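Local coordinates for extracellular ligand-binding receptor (Rhodopseudomonas palustris, PDB 4F06), which binds p-hydroxybenzoate and probably delivers such lignin-derived aromatic acids to an ABC transporter for uptake, at residues Glu172-Pro177 with Met187-Asn192; Glu344-Asp349 with Ile353-Glu358. All coordinates share one frame; numbering follows the deposited sequence.

Interaction 1 (Glu172-Pro177 with Met187-Asn192)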
ATOM      1  N   GLU A 172       2.350  -1.555 -25.697  1.00 12.20           N
ATOM      2  CA  GLU A 172       3.293  -2.547 -25.174  1.00 13.41           C
ATOM      3  C   GLU A 172       2.868  -2.870 -23.745  1.00 12.49           C
ATOM      4  O   GLU A 172       2.419  -1.972 -23.014  1.00 10.49           O
ATOM      5  CB  GLU A 172       4.710  -1.964 -25.150  1.00 16.09           C
ATOM      6  CG  GLU A 172       5.752  -3.052 -24.895  1.00 18.75           C
ATOM      7  CD  GLU A 172       7.149  -2.513 -24.816  1.00 23.64           C
ATOM      8  OE1 GLU A 172       7.291  -1.282 -24.625  1.00 29.21           O
ATOM      9  OE2 GLU A 172       8.093  -3.341 -24.912  1.00 29.25           O
ATOM     10  N   ALA A 173       2.972  -4.133 -23.348  1.00 13.38           N
ATOM     11  CA  ALA A 173       2.680  -4.500 -21.973  1.00 11.23           C
ATOM     12  C   ALA A 173       3.705  -5.552 -21.589  1.00 13.41           C
ATOM     13  O   ALA A 173       3.712  -6.652 -22.187  1.00 17.85           O
ATOM     14  CB  ALA A 173       1.261  -5.047 -21.828  1.00 15.27           C
ATOM     15  N   VAL A 174       4.537  -5.233 -20.600  0.50 10.83           N
ATOM     16  CA  VAL A 174       5.645  -6.082 -20.191  0.50 10.63           C
ATOM     17  C   VAL A 174       5.405  -6.523 -18.746  0.50  9.36           C
ATOM     18  O   VAL A 174       5.175  -5.672 -17.880  0.50 10.35           O
ATOM     19  CB  VAL A 174       6.983  -5.326 -20.307  0.50 12.57           C
ATOM     20  CG1 VAL A 174       8.140  -6.187 -19.846  0.50 16.53           C
ATOM     21  CG2 VAL A 174       7.188  -4.858 -21.748  0.50 16.29           C
ATOM     22  N   ARG A 175       5.417  -7.834 -18.484  1.00 10.54           N
ATOM     23  CA  ARG A 175       5.377  -8.337 -17.128  1.00  9.36           C
ATOM     24  C   ARG A 175       6.788  -8.741 -16.746  1.00  9.59           C
ATOM     25  O   ARG A 175       7.355  -9.681 -17.329  1.00 14.17           O
ATOM     26  CB  ARG A 175       4.413  -9.522 -17.034  1.00 11.88           C
ATOM     27  CG  ARG A 175       2.962  -9.125 -17.270  1.00 12.12           C
ATOM     28  CD  ARG A 175       2.047 -10.344 -17.169  1.00 15.51           C
ATOM     29  NE  ARG A 175       0.634  -9.991 -17.345  1.00 14.48           N
ATOM     30  CZ  ARG A 175      -0.369 -10.850 -17.236  1.00 15.02           C
ATOM     31  NH1 ARG A 175      -0.136 -12.137 -16.969  1.00 18.47           N
ATOM     32  NH2 ARG A 175      -1.597 -10.415 -17.422  1.00 17.86           N
HETATM   33  N   MSE A 176       7.366  -7.998 -15.810  1.00  9.15           N
HETATM   34  CA  MSE A 176       8.795  -8.115 -15.470  1.00  9.76           C
HETATM   35  C   MSE A 176       8.968  -9.056 -14.286  1.00  9.56           C
HETATM   36  O   MSE A 176       8.355  -8.847 -13.257  1.00 10.72           O
HETATM   37  CB  MSE A 176       9.346  -6.744 -15.065  1.00  9.73           C
HETATM   38  CG  MSE A 176       9.226  -5.660 -16.165  1.00 10.27           C
HETATM   39 SE   MSE A 176       9.783  -3.916 -15.559  0.75 11.65          SE
HETATM   40  CE  MSE A 176       8.326  -3.557 -14.330  1.00 10.12           C
ATOM     41  N   PRO A 177       9.784 -10.094 -14.410  1.00  9.96           N
ATOM     42  CA  PRO A 177       9.976 -10.959 -13.232  1.00 11.51           C
ATOM     43  C   PRO A 177      10.351 -10.145 -11.995  1.00  9.91           C
ATOM     44  O   PRO A 177      11.091  -9.151 -12.084  1.00 10.52           O
ATOM     45  CB  PRO A 177      11.171 -11.810 -13.647  1.00 12.94           C
ATOM     46  CG  PRO A 177      11.018 -11.934 -15.144  1.00 14.92           C
ATOM     47  CD  PRO A 177      10.530 -10.567 -15.593  1.00 13.64           C
HETATM   48  N   MSE A 187      13.921  -0.726 -20.887  1.00 10.16           N
HETATM   49  CA  MSE A 187      13.884   0.660 -21.382  1.00 10.36           C
HETATM   50  C   MSE A 187      14.077   0.740 -22.874  1.00 11.18           C
HETATM   51  O   MSE A 187      13.421   1.548 -23.520  1.00 13.39           O
HETATM   52  CB  MSE A 187      14.865   1.559 -20.609  1.00 11.66           C
HETATM   53  CG  MSE A 187      14.654   1.657 -19.128  1.00 11.14           C
HETATM   54 SE   MSE A 187      12.837   2.205 -18.654  0.75 12.31          SE
HETATM   55  CE  MSE A 187      12.914   1.486 -16.924  1.00 12.20           C
ATOM     56  N   GLN A 188      14.961  -0.095 -23.418  1.00 12.39           N
ATOM     57  CA  GLN A 188      15.178  -0.115 -24.861  1.00 14.53           C
ATOM     58  C   GLN A 188      13.908  -0.572 -25.574  1.00 13.88           C
ATOM     59  O   GLN A 188      13.570  -0.038 -26.624  1.00 16.72           O
ATOM     60  CB  GLN A 188      16.353  -1.026 -25.229  1.00 16.93           C
ATOM     61  CG  GLN A 188      16.678  -1.007 -26.725  1.00 24.50           C
ATOM     62  CD  GLN A 188      17.065   0.392 -27.192  1.00 31.84           C
ATOM     63  OE1 GLN A 188      17.904   1.075 -26.560  1.00 33.66           O
ATOM     64  NE2 GLN A 188      16.456   0.837 -28.292  1.00 34.40           N
ATOM     65  N   ARG A 189      13.224  -1.573 -25.021  1.00 14.12           N
ATOM     66  CA  ARG A 189      11.989  -2.072 -25.616  1.00 14.88           C
ATOM     67  C   ARG A 189      10.924  -0.957 -25.597  1.00 14.44           C
ATOM     68  O   ARG A 189      10.223  -0.739 -26.592  1.00 18.21           O
ATOM     69  CB  ARG A 189      11.506  -3.305 -24.852  1.00 18.34           C
ATOM     70  CG  ARG A 189      12.313  -4.561 -25.187  1.00 22.81           C
ATOM     71  CD  ARG A 189      12.007  -5.713 -24.249  1.00 28.03           C
ATOM     72  NE  ARG A 189      10.629  -6.182 -24.396  1.00 30.34           N
ATOM     73  CZ  ARG A 189      10.041  -7.046 -23.572  1.00 35.09           C
ATOM     74  NH1 ARG A 189      10.691  -7.526 -22.512  1.00 48.52           N
ATOM     75  NH2 ARG A 189       8.794  -7.410 -23.798  1.00 38.80           N
ATOM     76  N   ILE A 190      10.839  -0.223 -24.482  1.00 12.28           N
ATOM     77  CA  ILE A 190       9.914   0.903 -24.393  1.00 12.41           C
ATOM     78  C   ILE A 190      10.251   1.994 -25.413  1.00 14.62           C
ATOM     79  O   ILE A 190       9.330   2.501 -26.097  1.00 16.12           O
ATOM     80  CB  ILE A 190       9.839   1.431 -22.961  1.00 11.16           C
ATOM     81  CG1 ILE A 190       9.194   0.361 -22.075  1.00 12.37           C
ATOM     82  CG2 ILE A 190       9.040   2.740 -22.944  1.00 12.95           C
ATOM     83  CD1 ILE A 190       9.281   0.631 -20.573  1.00 14.40           C
ATOM     84  N   LYS A 191      11.535   2.359 -25.535  0.50 14.82           N
ATOM     85  CA  LYS A 191      11.934   3.326 -26.581  0.50 16.05           C
ATOM     86  C   LYS A 191      11.401   2.867 -27.925  0.50 17.30           C
ATOM     87  O   LYS A 191      10.749   3.629 -28.648  0.50 20.35           O
ATOM     88  CB  LYS A 191      13.457   3.451 -26.693  0.50 18.77           C
ATOM     89  CG  LYS A 191      14.137   4.214 -25.568  0.50 17.94           C
ATOM     90  CD  LYS A 191      15.626   4.366 -25.885  0.50 18.58           C
ATOM     91  CE  LYS A 191      16.460   4.747 -24.667  0.50 23.38           C
ATOM     92  NZ  LYS A 191      17.911   4.990 -24.973  0.50 26.43           N
ATOM     93  N   ASN A 192      11.661   1.600 -28.235  1.00 17.16           N
ATOM     94  CA  ASN A 192      11.317   1.037 -29.553  1.00 19.89           C
ATOM     95  C   ASN A 192       9.828   1.035 -29.841  1.00 21.16           C
ATOM     96  O   ASN A 192       9.426   1.033 -30.994  1.00 24.42           O
ATOM     97  CB  ASN A 192      11.820  -0.416 -29.684  1.00 20.31           C
ATOM     98  CG  ASN A 192      13.330  -0.522 -29.758  1.00 26.16           C
ATOM     99  OD1 ASN A 192      14.029   0.476 -29.952  1.00 29.38           O
ATOM    100  ND2 ASN A 192      13.849  -1.751 -29.585  1.00 31.06           N
TER
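The carboxylate of E172 lies against the helix backbone at R189 and I190 and also draws on the arginine's charge. E172 OE2 touches R189 CB at 3.4 Å. The same oxygen lies 3.8 Å from R189 NE, a long salt bridge: it stands well out of the guanidinium plane and no N-H points at it. The two flat groups are turned 64° apart. The other oxygen, OE1, approaches I190 CA to 3.4 Å and I190 CG1 to 3.6 Å. E172 reaches this far because its chain is extended, with CG anti to the backbone N (chi1 -168°). R189, bent partway along its chain, swings its guanidinium back over V174, whose CG2 sits 3.6 Å from NH2 over one face, offset toward the rim. The segments run nearly antiparallel, 168° between directions. Helix 184-193 is the connection of a beta-alpha-beta crossover from strand 169-176 to strand 197-201 in the parallel part of the sheet, and I190 packs on A143 of the strand between them. With no hydrogen bond spanning the two segments, the contact depends on van der Waals packing and a loose electrostatic pull, so the arginine's rotation is probably not fixed by the glutamate.

Interaction 2 (Glu344-Asp349 with Ile353-Glu358)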
ATOM      1  N   GLU A 344       2.942  14.965  -8.006  1.00  7.39           N
ATOM      2  CA  GLU A 344       4.139  15.162  -8.828  1.00  8.11           C
ATOM      3  C   GLU A 344       5.337  15.283  -7.896  1.00  7.34           C
ATOM      4  O   GLU A 344       5.238  15.968  -6.848  1.00  7.97           O
ATOM      5  CB  GLU A 344       3.997  16.465  -9.658  1.00 11.14           C
ATOM      6  CG  GLU A 344       5.181  16.747 -10.563  1.00 12.84           C
ATOM      7  CD  GLU A 344       4.972  18.038 -11.361  1.00 19.40           C
ATOM      8  OE1 GLU A 344       3.829  18.449 -11.521  1.00 26.95           O
ATOM      9  OE2 GLU A 344       5.935  18.624 -11.809  1.00 37.77           O
ATOM     10  N   VAL A 345       6.470  14.691  -8.256  1.00  7.29           N
ATOM     11  CA  VAL A 345       7.677  14.896  -7.427  1.00  7.87           C
ATOM     12  C   VAL A 345       8.111  16.349  -7.583  1.00  7.68           C
ATOM     13  O   VAL A 345       8.284  16.812  -8.732  1.00  9.31           O
ATOM     14  CB  VAL A 345       8.809  13.938  -7.867  1.00  7.94           C
ATOM     15  CG1 VAL A 345      10.055  14.219  -7.042  1.00  9.51           C
ATOM     16  CG2 VAL A 345       8.380  12.449  -7.691  1.00  8.41           C
ATOM     17  N   GLU A 346       8.251  17.050  -6.456  1.00  8.28           N
ATOM     18  CA  GLU A 346       8.602  18.468  -6.441  1.00  9.71           C
ATOM     19  C   GLU A 346       9.604  18.695  -5.327  1.00  9.84           C
ATOM     20  O   GLU A 346       9.697  17.924  -4.411  1.00 10.98           O
ATOM     21  CB  GLU A 346       7.366  19.347  -6.122  1.00 10.25           C
ATOM     22  CG  GLU A 346       6.315  19.314  -7.200  1.00 12.04           C
ATOM     23  CD  GLU A 346       5.198  20.318  -6.957  1.00 15.47           C
ATOM     24  OE1 GLU A 346       5.247  21.106  -5.947  1.00 19.76           O
ATOM     25  OE2 GLU A 346       4.274  20.321  -7.809  1.00 19.57           O
ATOM     26  N   LYS A 347      10.334  19.820  -5.408  1.00 11.17           N
ATOM     27  CA  LYS A 347      11.218  20.242  -4.354  1.00 12.34           C
ATOM     28  C   LYS A 347      10.538  21.410  -3.669  1.00 12.57           C
ATOM     29  O   LYS A 347      10.251  22.431  -4.307  1.00 17.50           O
ATOM     30  CB  LYS A 347      12.590  20.608  -4.881  1.00 14.83           C
ATOM     31  CG  LYS A 347      13.582  20.845  -3.718  1.00 20.64           C
ATOM     32  CD  LYS A 347      14.782  21.727  -4.029  1.00 35.85           C
ATOM     33  CE  LYS A 347      15.468  21.413  -5.329  1.00 41.75           C
ATOM     34  NZ  LYS A 347      16.733  22.223  -5.383  1.00 47.44           N
ATOM     35  N   VAL A 348      10.282  21.256  -2.365  1.00 11.53           N
ATOM     36  CA  VAL A 348       9.612  22.294  -1.561  1.00 13.35           C
ATOM     37  C   VAL A 348      10.428  22.491  -0.280  1.00 13.93           C
ATOM     38  O   VAL A 348      10.702  21.516   0.460  1.00 14.28           O
ATOM     39  CB  VAL A 348       8.164  21.869  -1.212  1.00 16.23           C
ATOM     40  CG1 VAL A 348       7.534  22.886  -0.279  1.00 19.65           C
ATOM     41  CG2 VAL A 348       7.341  21.731  -2.491  1.00 17.27           C
ATOM     42  N   ASP A 349      10.857  23.738  -0.034  1.00 16.95           N
ATOM     43  CA  ASP A 349      11.714  24.056   1.132  1.00 20.64           C
ATOM     44  C   ASP A 349      12.891  23.088   1.258  1.00 17.77           C
ATOM     45  O   ASP A 349      13.192  22.586   2.337  1.00 21.14           O
ATOM     46  CB  ASP A 349      10.914  24.107   2.444  1.00 22.45           C
ATOM     47  CG  ASP A 349       9.863  25.186   2.446  1.00 28.64           C
ATOM     48  OD1 ASP A 349       9.971  26.139   1.640  1.00 25.99           O
ATOM     49  OD2 ASP A 349       8.915  25.076   3.250  1.00 46.40           O
ATOM     50  N   ILE A 353       9.436  15.896  -2.359  1.00  8.57           N
ATOM     51  CA  ILE A 353       8.173  15.406  -1.866  1.00  8.28           C
ATOM     52  C   ILE A 353       7.302  14.947  -3.035  1.00  7.11           C
ATOM     53  O   ILE A 353       7.542  15.290  -4.199  1.00  8.30           O
ATOM     54  CB  ILE A 353       7.395  16.492  -1.070  1.00  8.09           C
ATOM     55  CG1 ILE A 353       6.883  17.631  -1.984  1.00  9.35           C
ATOM     56  CG2 ILE A 353       8.219  17.018   0.114  1.00 10.46           C
ATOM     57  CD1 ILE A 353       5.851  18.507  -1.304  1.00 11.72           C
ATOM     58  N   ASN A 354       6.250  14.175  -2.730  1.00  7.52           N
ATOM     59  CA  ASN A 354       5.167  13.951  -3.709  1.00  7.40           C
ATOM     60  C   ASN A 354       4.103  14.992  -3.415  1.00  7.30           C
ATOM     61  O   ASN A 354       3.330  14.837  -2.449  1.00  9.59           O
ATOM     62  CB  ASN A 354       4.615  12.519  -3.565  1.00  7.72           C
ATOM     63  CG  ASN A 354       5.637  11.481  -4.003  1.00  7.93           C
ATOM     64  OD1 ASN A 354       6.018  10.574  -3.221  1.00 10.72           O
ATOM     65  ND2 ASN A 354       6.094  11.587  -5.203  1.00  6.98           N
ATOM     66  N   ARG A 355       4.068  16.070  -4.208  1.00  7.80           N
ATOM     67  CA  ARG A 355       3.101  17.127  -3.951  1.00  7.73           C
ATOM     68  C   ARG A 355       1.748  16.701  -4.518  1.00  7.52           C
ATOM     69  O   ARG A 355       1.654  16.410  -5.714  1.00  7.93           O
ATOM     70  CB  ARG A 355       3.547  18.397  -4.668  1.00  8.32           C
ATOM     71  CG  ARG A 355       2.598  19.606  -4.445  1.00 10.65           C
ATOM     72  CD  ARG A 355       2.992  20.271  -3.121  1.00 17.36           C
ATOM     73  NE  ARG A 355       2.262  21.473  -2.787  1.00 21.67           N
ATOM     74  CZ  ARG A 355       2.549  22.706  -3.200  1.00 23.01           C
ATOM     75  NH1 ARG A 355       1.760  23.712  -2.789  1.00 32.56           N
ATOM     76  NH2 ARG A 355       3.600  22.945  -4.000  1.00 25.33           N
ATOM     77  N   GLU A 356       0.706  16.682  -3.694  1.00  6.82           N
ATOM     78  CA  GLU A 356      -0.649  16.333  -4.166  1.00  6.66           C
ATOM     79  C   GLU A 356      -1.232  17.514  -4.924  1.00  7.10           C
ATOM     80  O   GLU A 356      -1.340  18.635  -4.371  1.00  9.92           O
ATOM     81  CB  GLU A 356      -1.563  15.945  -2.992  1.00  7.53           C
ATOM     82  CG  GLU A 356      -1.048  14.669  -2.288  1.00  8.26           C
ATOM     83  CD  GLU A 356      -1.782  14.363  -1.008  1.00  8.54           C
ATOM     84  OE1 GLU A 356      -2.304  15.318  -0.362  1.00  9.18           O
ATOM     85  OE2 GLU A 356      -1.809  13.183  -0.590  1.00  7.68           O
ATOM     86  N   LEU A 357      -1.622  17.267  -6.173  1.00  6.77           N
ATOM     87  CA  LEU A 357      -2.093  18.322  -7.090  1.00  7.50           C
ATOM     88  C   LEU A 357      -3.597  18.202  -7.351  1.00  7.88           C
ATOM     89  O   LEU A 357      -4.228  19.168  -7.757  1.00  9.51           O
ATOM     90  CB  LEU A 357      -1.393  18.196  -8.454  1.00 10.15           C
ATOM     91  CG  LEU A 357       0.112  18.269  -8.454  1.00 13.86           C
ATOM     92  CD1 LEU A 357       0.607  18.162  -9.879  1.00 18.09           C
ATOM     93  CD2 LEU A 357       0.609  19.553  -7.820  1.00 18.30           C
ATOM     94  N   GLU A 358      -4.147  16.993  -7.230  1.00  7.08           N
ATOM     95  CA  GLU A 358      -5.550  16.757  -7.500  1.00  7.73           C
ATOM     96  C   GLU A 358      -6.034  15.636  -6.633  1.00  6.71           C
ATOM     97  O   GLU A 358      -5.271  14.715  -6.325  1.00  7.92           O
ATOM     98  CB  GLU A 358      -5.746  16.453  -8.982  1.00  9.91           C
ATOM     99  CG  GLU A 358      -7.186  16.346  -9.406  1.00 11.87           C
ATOM    100  CD  GLU A 358      -7.313  16.179 -10.923  1.00 12.94           C
ATOM    101  OE1 GLU A 358      -6.303  15.886 -11.608  1.00 15.75           O
ATOM    102  OE2 GLU A 358      -8.451  16.258 -11.411  1.00 16.80           O
TER
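E346 and R355 meet at a slant on one face of the hairpin, their carboxylate and guanidinium planes 87° apart, almost perpendicular. The salt bridge between them is a single hydrogen bond: R355 NH2 gives to the syn lone pair of E346 OE1 at 3.1 Å, with the oxygen at the guanidinium edge, slightly tilted from its plane. A bend at chi2 (84°) turns the arginine chain back toward the glutamate, and R355 CB sits over one face of the carboxylate, 3.4 Å from E346 CD. L357 slants across two acidic side chains on this face, with CD1 3.6 Å from E344 OE1 and CD2 3.7 Å from E346 OE2.

Beneath these side chains is an antiparallel beta hairpin. E344 with R355 and E346 with I353 are hydrogen-bonded pairs, each closed by two N-H to O bonds, I353 N to E346 O among them at 2.9 Å, while V345 with N354 between them is a non-hydrogen-bonded pair. I353 O takes a second, weaker donor, V345 CA at 3.3 Å, besides the amide of E346. Further along, L357 and E358 both face L342 in a classic beta bulge.

Toward the turn, V348 CG2 meets I353 CD1 at 3.7 Å; I353 brings CG1 between its backbone N and carbonyl carbon (chi1 69°), which carries CD1 to the valine. On the other face, V345 and N354 point into the protein, where both rest on L239 of helix 239-242.

Overall arrangement
Both contacts reach the same branched sheet, but at separate places: their centres lie 27 Å apart, the nearest atoms are about 15 Å apart, and they do not touch. Interaction 1 sets a helix against a strand of the parallel portion; strand side chains meet the side chains and backbone of the helix, with no hydrogen bond between them. Interaction 2 joins two neighbouring strands of the antiparallel portion, where backbone hydrogen bonds fix the register and the side chains add to them. Each is partly buried and contains a glutamate-arginine pair, long and without a directed N-H in 172-177/187-192, hydrogen-bonded in 344-349/353-358. Interaction 2 buries more surface, 429 against 189 Å².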